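PDB 7NCV: glutaredoxin, CPYC type from Chlamydomonas reinhardtii, which probably catalyses glutathione-dependent thiol-disulfide exchange as a dithiol glutaredoxin and can also bind an iron-sulfur cluster. Local coordinates for residues Val19-Lys24 with Asn35-Phe40; Leu64-Gly69 with Arg74-Gly79. One frame throughout, in Å; residues are numbered along the deposited sequence. Where two conformers were deposited one is given.

Interaction 1. Residues Val19-Lys24 with Asn35-Phe40; sequences VIVYSK and NALNQF
In the beta-alpha-beta unit made of strand 19-23, helix 28-41 and strand 46-49, Leu37 is the helix residue that comes down on the strand; its CD1 reaches both Val19 and Val21, and its CD2 reaches Val19. The tighter meeting is Val21 CG2 against Leu37 CD1 at 3.6 Å; here the two side chains run past each other in opposite directions, so the contact is methyl alongside methyl. Val19 is met differently, tip to tip: its CG1 lies 4.1 Å from Leu37 CD2. The same valine methyl is also 4.2 Å from Leu37 CD1, so that CD1 touches both valines. Both valines hold CG1 opposite the backbone N (chi1 177° in Val19, -178° in Val21), yet they present different branches to the leucine, CG1 from Val19 and CG2 from Val21. All three side chains are buried and purely apolar, and no hydrogen bond crosses between residues 19-24 and 35-40, though Ser23 OG and Lys34 NZ share a weak one nearby.

Pairing of this kind belongs to the thioredoxin-like fold of the glutaredoxins, in which the helix that starts at the Cys27-Cys30 motif packs on the central sheet. That pair can form a disulfide but is reduced here. Val21 lies near the cysteines without touching them, one strand position away from Ile20 and Tyr22, which pack against helix 3-16 on the other face. Around Leu37 the apolar layer continues through Leu97 of helix 96-103 and Tyr45, while Leu101 and Tyr45 also touch Val19. Close by, Asn38 OD1 is hydrogen-bonded to Tyr45 OH, joining the helix to the loop that leads into strand 46-49.

Interaction 2. Residues Leu64-Gly69 with Arg74-Gly79; sequences LDITGG and RVFING
Thr67 OG1 is held from several sides: it hydrogen-bonds to the carbonyl O of Leu63 one turn back, accepts from Gly69 N at 3.3 Å along a nearly straight line (169°), and in one of the two Arg74 conformers takes a weak, strongly bent bond from Arg74 NH2 at 2.9 Å. In that conformer Gly69 O sits over the centre of one guanidinium face, 3.2 Å above its plane, and Arg74 NE turns to Ser71 O. With chi1 at 74°, OG1 lies between the backbone N and the carbonyl carbon, which leaves Thr67 CG2 to lean obliquely on the Phe76 ring, 3.4 Å from CZ. Ile66 CG2 comes to the edge of the same ring, 4.1 Å from CE2. Without the hydroxyl and methyl of Thr67, as with an alanine here, Gly69 N would probably lose its side-chain acceptor and a gap open beside Phe76 CZ. Gly68, with positive phi, turns the chain out of helix 58-67, and the hydroxyl bridging over it to Gly69 N makes an ST turn at the helix's C-terminal end, where a thioredoxin-like fold heads for its next strand.

In the fold
The two contacts follow one another along the chain, interaction 1 closing before interaction 2 opens, and their centres lie 13 Å apart. They share the mixed four-stranded sheet, in which strands 19-23 and 74-77 are antiparallel neighbours: Ile20 O is 2.9 Å from Phe76 N, a probable hydrogen bond. From this pair of strands the contacts go to opposite faces. Interaction 1 brings helix 28-41 onto the face that helix 96-103 also covers, whereas interaction 2 ties helix 58-67 to the face shared with helix 3-16, where Tyr22 CD2 comes within 3.9 Å of Phe76 CE1. Helices on both faces of one sheet give the layered architecture of the thioredoxin-like fold.

Interaction 1. Residues Val19-Lys24 with Asn35-Phe40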
ATOM      1  N   VAL A  19       7.628   2.451  -2.248  1.00 16.27           N
ATOM      2  CA  VAL A  19       6.635   1.396  -2.000  1.00 15.07           C
ATOM      3  C   VAL A  19       5.999   1.708  -0.650  1.00 16.96           C
ATOM      4  O   VAL A  19       6.737   1.946   0.330  1.00 17.58           O
ATOM      5  CB  VAL A  19       7.307   0.015  -1.914  1.00 15.75           C
ATOM      6  CG1 VAL A  19       6.277  -1.079  -1.581  1.00 15.51           C
ATOM      7  CG2 VAL A  19       8.075  -0.299  -3.195  1.00 18.35           C
ATOM      8  N   ILE A  20       4.671   1.776  -0.602  1.00 15.77           N
ATOM      9  CA  ILE A  20       4.001   2.030   0.671  1.00 14.42           C
ATOM     10  C   ILE A  20       2.713   1.193   0.679  1.00 15.57           C
ATOM     11  O   ILE A  20       2.011   1.072  -0.339  1.00 17.25           O
ATOM     12  CB  ILE A  20       3.740   3.544   0.911  1.00 16.39           C
ATOM     13  CG1 ILE A  20       3.009   3.762   2.240  1.00 15.52           C
ATOM     14  CG2 ILE A  20       2.922   4.154  -0.250  1.00 19.29           C
ATOM     15  CD1 ILE A  20       3.021   5.278   2.682  1.00 17.85           C
ATOM     16  N   VAL A  21       2.405   0.612   1.827  1.00 14.78           N
ATOM     17  CA  VAL A  21       1.234  -0.242   2.011  1.00 14.19           C
ATOM     18  C   VAL A  21       0.452   0.346   3.172  1.00 15.43           C
ATOM     19  O   VAL A  21       1.010   0.488   4.277  1.00 17.41           O
ATOM     20  CB  VAL A  21       1.639  -1.662   2.386  1.00 15.73           C
ATOM     21  CG1 VAL A  21       0.363  -2.546   2.531  1.00 17.23           C
ATOM     22  CG2 VAL A  21       2.600  -2.242   1.354  1.00 18.34           C
ATOM     23  N   TYR A  22      -0.832   0.651   2.962  1.00 15.02           N
ATOM     24  CA  TYR A  22      -1.747   0.972   4.037  1.00 16.14           C
ATOM     25  C   TYR A  22      -2.388  -0.329   4.484  1.00 16.64           C
ATOM     26  O   TYR A  22      -2.852  -1.122   3.645  1.00 17.86           O
ATOM     27  CB  TYR A  22      -2.801   1.970   3.544  1.00 16.72           C
ATOM     28  CG  TYR A  22      -2.163   3.331   3.447  1.00 16.90           C
ATOM     29  CD1 TYR A  22      -2.123   4.164   4.564  1.00 17.16           C
ATOM     30  CD2 TYR A  22      -1.448   3.709   2.304  1.00 16.98           C
ATOM     31  CE1 TYR A  22      -1.430   5.393   4.561  1.00 18.57           C
ATOM     32  CE2 TYR A  22      -0.776   4.953   2.248  1.00 18.31           C
ATOM     33  CZ  TYR A  22      -0.788   5.777   3.383  1.00 18.72           C
ATOM     34  OH  TYR A  22      -0.108   7.005   3.349  1.00 19.91           O
ATOM     35  N   SER A  23      -2.358  -0.574   5.795  1.00 15.94           N
ATOM     36  CA  SER A  23      -2.600  -1.917   6.331  1.00 15.45           C
ATOM     37  C   SER A  23      -3.300  -1.823   7.674  1.00 19.19           C
ATOM     38  O   SER A  23      -3.495  -0.725   8.226  1.00 18.02           O
ATOM     39  CB  SER A  23      -1.203  -2.566   6.430  1.00 19.93           C
ATOM     40  OG  SER A  23      -1.191  -3.833   7.115  1.00 20.33           O
ATOM     41  N   LYS A  24      -3.729  -2.975   8.193  1.00 18.04           N
ATOM     42  CA  LYS A  24      -4.011  -3.123   9.619  1.00 18.98           C
ATOM     43  C   LYS A  24      -3.294  -4.389  10.089  1.00 19.99           C
ATOM     44  O   LYS A  24      -3.028  -5.305   9.286  1.00 19.05           O
ATOM     45  CB  LYS A  24      -5.483  -3.256   9.931  1.00 20.64           C
ATOM     46  CG  LYS A  24      -6.244  -1.981   9.601  1.00 24.31           C
ATOM     47  CD  LYS A  24      -7.763  -2.124   9.827  1.00 27.45           C
ATOM     48  CE  LYS A  24      -8.486  -0.839   9.302  1.00 26.86           C
ATOM     49  NZ  LYS A  24      -9.978  -1.134   9.435  1.00 28.59           N
ATOM     50  N   ASN A  35       3.801 -10.363   2.426  1.00 16.28           N
ATOM     51  CA  ASN A  35       4.626 -11.524   2.112  1.00 16.80           C
ATOM     52  C   ASN A  35       5.076 -11.464   0.658  1.00 18.07           C
ATOM     53  O   ASN A  35       6.212 -11.860   0.337  1.00 20.16           O
ATOM     54  CB  ASN A  35       3.850 -12.802   2.374  1.00 18.11           C
ATOM     55  CG  ASN A  35       3.815 -13.160   3.848  1.00 23.33           C
ATOM     56  OD1 ASN A  35       4.527 -12.589   4.673  1.00 30.12           O
ATOM     57  ND2 ASN A  35       2.944 -14.156   4.180  1.00 30.36           N
ATOM     58  N   ALA A  36       4.197 -10.969  -0.235  1.00 16.98           N
ATOM     59  CA  ALA A  36       4.556 -10.837  -1.645  1.00 17.17           C
ATOM     60  C   ALA A  36       5.714  -9.857  -1.833  1.00 16.96           C
ATOM     61  O   ALA A  36       6.717 -10.174  -2.509  1.00 18.09           O
ATOM     62  CB  ALA A  36       3.333 -10.430  -2.455  1.00 18.72           C
ATOM     63  N   LEU A  37       5.586  -8.678  -1.240  1.00 16.05           N
ATOM     64  CA  LEU A  37       6.668  -7.699  -1.297  1.00 16.06           C
ATOM     65  C   LEU A  37       7.934  -8.257  -0.656  1.00 16.37           C
ATOM     66  O   LEU A  37       9.050  -7.971  -1.139  1.00 17.79           O
ATOM     67  CB  LEU A  37       6.174  -6.444  -0.583  1.00 15.14           C
ATOM     68  CG  LEU A  37       5.165  -5.668  -1.430  1.00 15.70           C
ATOM     69  CD1 LEU A  37       4.443  -4.663  -0.510  1.00 19.45           C
ATOM     70  CD2 LEU A  37       5.738  -4.964  -2.694  1.00 17.77           C
ATOM     71  N   ASN A  38       7.795  -8.990   0.451  1.00 15.96           N
ATOM     72  CA  ASN A  38       8.968  -9.517   1.178  1.00 17.32           C
ATOM     73  C   ASN A  38       9.752 -10.533   0.352  1.00 18.92           C
ATOM     74  O   ASN A  38      10.911 -10.840   0.694  1.00 21.34           O
ATOM     75  CB  ASN A  38       8.540 -10.150   2.498  1.00 19.57           C
ATOM     76  CG  ASN A  38       8.053  -9.124   3.484  1.00 19.09           C
ATOM     77  OD1 ASN A  38       8.224  -7.914   3.320  1.00 19.91           O
ATOM     78  ND2 ASN A  38       7.466  -9.624   4.553  1.00 23.12           N
ATOM     79  N   GLN A  39       9.160 -11.086  -0.728  1.00 17.47           N
ATOM     80  CA  GLN A  39       9.945 -11.937  -1.616  1.00 19.55           C
ATOM     81  C   GLN A  39      11.067 -11.167  -2.302  1.00 20.47           C
ATOM     82  O   GLN A  39      12.062 -11.795  -2.742  1.00 24.06           O
ATOM     83  CB  GLN A  39       9.056 -12.566  -2.694  1.00 21.81           C
ATOM     84  CG  GLN A  39       7.922 -13.394  -2.146  1.00 28.40           C
ATOM     85  CD  GLN A  39       7.074 -13.994  -3.293  1.00 62.45           C
ATOM     86  OE1 GLN A  39       5.878 -14.274  -3.134  1.00 41.53           O
ATOM     87  NE2 GLN A  39       7.702 -14.181  -4.453  1.00 31.92           N
ATOM     88  N   PHE A  40      10.931  -9.838  -2.402  1.00 19.11           N
ATOM     89  CA  PHE A  40      11.870  -9.005  -3.139  1.00 19.45           C
ATOM     90  C   PHE A  40      12.552  -7.946  -2.302  1.00 19.36           C
ATOM     91  O   PHE A  40      13.732  -7.695  -2.548  1.00 21.37           O
ATOM     92  CB  PHE A  40      11.157  -8.319  -4.296  1.00 18.56           C
ATOM     93  CG  PHE A  40      10.475  -9.322  -5.215  1.00 19.39           C
ATOM     94  CD1 PHE A  40      11.224 -10.038  -6.137  1.00 24.78           C
ATOM     95  CD2 PHE A  40       9.112  -9.581  -5.077  1.00 19.35           C
ATOM     96  CE1 PHE A  40      10.578 -11.014  -6.972  1.00 24.67           C
ATOM     97  CE2 PHE A  40       8.502 -10.546  -5.893  1.00 21.08           C
ATOM     98  CZ  PHE A  40       9.242 -11.243  -6.814  1.00 22.85           C
TER

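Interaction 2. Residues Leu64-Gly69 with Arg74-Gly79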
ATOM      1  N   LEU A  64     -10.536   5.250  -0.268  1.00 25.98           N
ATOM      2  CA  LEU A  64     -11.613   5.068  -1.241  1.00 27.93           C
ATOM      3  C   LEU A  64     -11.559   6.141  -2.333  1.00 31.39           C
ATOM      4  O   LEU A  64     -11.691   5.849  -3.537  1.00 31.58           O
ATOM      5  CB  LEU A  64     -12.961   5.111  -0.509  1.00 30.79           C
ATOM      6  CG  LEU A  64     -14.240   5.029  -1.333  1.00 31.32           C
ATOM      7  CD1 LEU A  64     -14.271   3.694  -2.048  1.00 33.14           C
ATOM      8  CD2 LEU A  64     -15.388   5.144  -0.345  1.00 40.63           C
ATOM      9  N   ASP A  65     -11.395   7.403  -1.929  1.00 32.97           N
ATOM     10  CA  ASP A  65     -11.360   8.468  -2.917  1.00 32.23           C
ATOM     11  C   ASP A  65     -10.184   8.304  -3.858  1.00 34.19           C
ATOM     12  O   ASP A  65     -10.308   8.554  -5.058  1.00 34.64           O
ATOM     13  CB  ASP A  65     -11.300   9.831  -2.230  1.00 37.99           C
ATOM     14  CG  ASP A  65     -12.684  10.360  -1.861  1.00 55.09           C
ATOM     15  OD1 ASP A  65     -13.620   9.541  -1.710  1.00 72.32           O
ATOM     16  OD2 ASP A  65     -12.841  11.596  -1.741  1.00 90.50           O
ATOM     17  N   ILE A  66      -9.032   7.882  -3.329  1.00 28.31           N
ATOM     18  CA  ILE A  66      -7.805   7.846  -4.112  1.00 26.48           C
ATOM     19  C   ILE A  66      -7.744   6.610  -4.984  1.00 29.19           C
ATOM     20  O   ILE A  66      -7.239   6.686  -6.108  1.00 31.51           O
ATOM     21  CB  ILE A  66      -6.586   7.930  -3.180  1.00 27.90           C
ATOM     22  CG1 ILE A  66      -6.513   9.310  -2.548  1.00 28.23           C
ATOM     23  CG2 ILE A  66      -5.287   7.595  -3.929  1.00 27.20           C
ATOM     24  CD1 ILE A  66      -5.595   9.344  -1.341  1.00 28.48           C
ATOM     25  N   THR A  67      -8.210   5.436  -4.478  1.00 25.17           N
ATOM     26  CA  THR A  67      -7.952   4.157  -5.142  1.00 27.84           C
ATOM     27  C   THR A  67      -9.196   3.480  -5.674  1.00 30.47           C
ATOM     28  O   THR A  67      -9.070   2.513  -6.436  1.00 31.85           O
ATOM     29  CB  THR A  67      -7.267   3.146  -4.198  1.00 24.39           C
ATOM     30  OG1 THR A  67      -8.218   2.644  -3.231  1.00 25.07           O
ATOM     31  CG2 THR A  67      -6.076   3.826  -3.470  1.00 22.87           C
ATOM     32  N   GLY A  68     -10.376   3.887  -5.205  1.00 26.53           N
ATOM     33  CA  GLY A  68     -11.619   3.243  -5.589  1.00 30.81           C
ATOM     34  C   GLY A  68     -12.169   2.264  -4.582  1.00 31.24           C
ATOM     35  O   GLY A  68     -13.293   1.769  -4.765  1.00 34.78           O
ATOM     36  N   GLY A  69     -11.387   1.882  -3.591  1.00 29.38           N
ATOM     37  CA  GLY A  69     -11.858   0.974  -2.577  1.00 30.41           C
ATOM     38  C   GLY A  69     -11.314   1.372  -1.226  1.00 31.66           C
ATOM     39  O   GLY A  69     -10.256   1.995  -1.114  1.00 27.07           O
ATOM     40  N   ARG A  74      -3.872  -1.450   0.867  0.50 19.55           N
ATOM     41  CA  ARG A  74      -3.808  -0.602  -0.342  0.50 13.93           C
ATOM     42  C   ARG A  74      -2.338  -0.374  -0.648  0.50 16.02           C
ATOM     43  O   ARG A  74      -1.632   0.278   0.128  0.50 28.14           O
ATOM     44  CB  ARG A  74      -4.563   0.725  -0.137  0.50 17.94           C
ATOM     45  CG  ARG A  74      -6.072   0.525   0.153  0.50 22.14           C
ATOM     46  CD  ARG A  74      -6.868   0.272  -1.151  0.50 18.24           C
ATOM     47  NE  ARG A  74      -8.032  -0.598  -1.010  0.50 23.28           N
ATOM     48  CZ  ARG A  74      -8.941  -0.767  -1.969  0.50 23.57           C
ATOM     49  NH1 ARG A  74     -10.012  -1.561  -1.804  0.50 23.54           N
ATOM     50  NH2 ARG A  74      -8.731  -0.194  -3.128  0.50 18.47           N
ATOM     51  N   VAL A  75      -1.852  -1.001  -1.712  1.00 16.81           N
ATOM     52  CA  VAL A  75      -0.429  -1.033  -2.053  1.00 15.96           C
ATOM     53  C   VAL A  75      -0.156  -0.045  -3.167  1.00 17.30           C
ATOM     54  O   VAL A  75      -0.863  -0.038  -4.202  1.00 18.33           O
ATOM     55  CB  VAL A  75      -0.029  -2.447  -2.512  1.00 16.52           C
ATOM     56  CG1 VAL A  75       1.414  -2.485  -2.938  1.00 18.10           C
ATOM     57  CG2 VAL A  75      -0.294  -3.473  -1.398  1.00 18.22           C
ATOM     58  N   PHE A  76       0.878   0.782  -2.969  1.00 17.12           N
ATOM     59  CA  PHE A  76       1.317   1.733  -3.992  1.00 16.98           C
ATOM     60  C   PHE A  76       2.784   1.522  -4.312  1.00 17.14           C
ATOM     61  O   PHE A  76       3.595   1.282  -3.404  1.00 16.42           O
ATOM     62  CB  PHE A  76       1.141   3.187  -3.503  1.00 17.71           C
ATOM     63  CG  PHE A  76      -0.291   3.555  -3.140  1.00 17.43           C
ATOM     64  CD1 PHE A  76      -0.841   3.175  -1.890  1.00 17.16           C
ATOM     65  CD2 PHE A  76      -1.028   4.371  -3.996  1.00 20.90           C
ATOM     66  CE1 PHE A  76      -2.139   3.583  -1.531  1.00 19.35           C
ATOM     67  CE2 PHE A  76      -2.288   4.794  -3.660  1.00 21.93           C
ATOM     68  CZ  PHE A  76      -2.860   4.391  -2.431  1.00 22.11           C
ATOM     69  N   ILE A  77       3.139   1.623  -5.600  1.00 16.82           N
ATOM     70  CA  ILE A  77       4.528   1.528  -6.028  1.00 18.49           C
ATOM     71  C   ILE A  77       4.799   2.671  -6.990  1.00 18.14           C
ATOM     72  O   ILE A  77       4.010   2.885  -7.923  1.00 19.39           O
ATOM     73  CB  ILE A  77       4.810   0.177  -6.711  1.00 19.01           C
ATOM     74  CG1 ILE A  77       4.538  -0.972  -5.693  1.00 18.10           C
ATOM     75  CG2 ILE A  77       6.235   0.157  -7.255  1.00 19.72           C
ATOM     76  CD1 ILE A  77       4.687  -2.353  -6.371  1.00 20.22           C
ATOM     77  N   ASN A  78       5.892   3.417  -6.756  1.00 19.06           N
ATOM     78  CA  ASN A  78       6.295   4.496  -7.695  1.00 20.39           C
ATOM     79  C   ASN A  78       5.174   5.536  -7.858  1.00 20.71           C
ATOM     80  O   ASN A  78       5.000   6.122  -8.943  1.00 25.32           O
ATOM     81  CB  ASN A  78       6.676   3.909  -9.075  1.00 22.32           C
ATOM     82  CG  ASN A  78       7.497   4.873  -9.906  1.00 28.90           C
ATOM     83  OD1 ASN A  78       8.348   5.562  -9.383  1.00 27.41           O
ATOM     84  ND2 ASN A  78       7.218   4.922 -11.204  1.00 32.71           N
ATOM     85  N   GLY A  79       4.385   5.727  -6.807  1.00 19.64           N
ATOM     86  CA  GLY A  79       3.337   6.745  -6.764  1.00 22.55           C
ATOM     87  C   GLY A  79       2.019   6.298  -7.367  1.00 24.26           C
ATOM     88  O   GLY A  79       1.079   7.115  -7.438  1.00 26.97           O
TER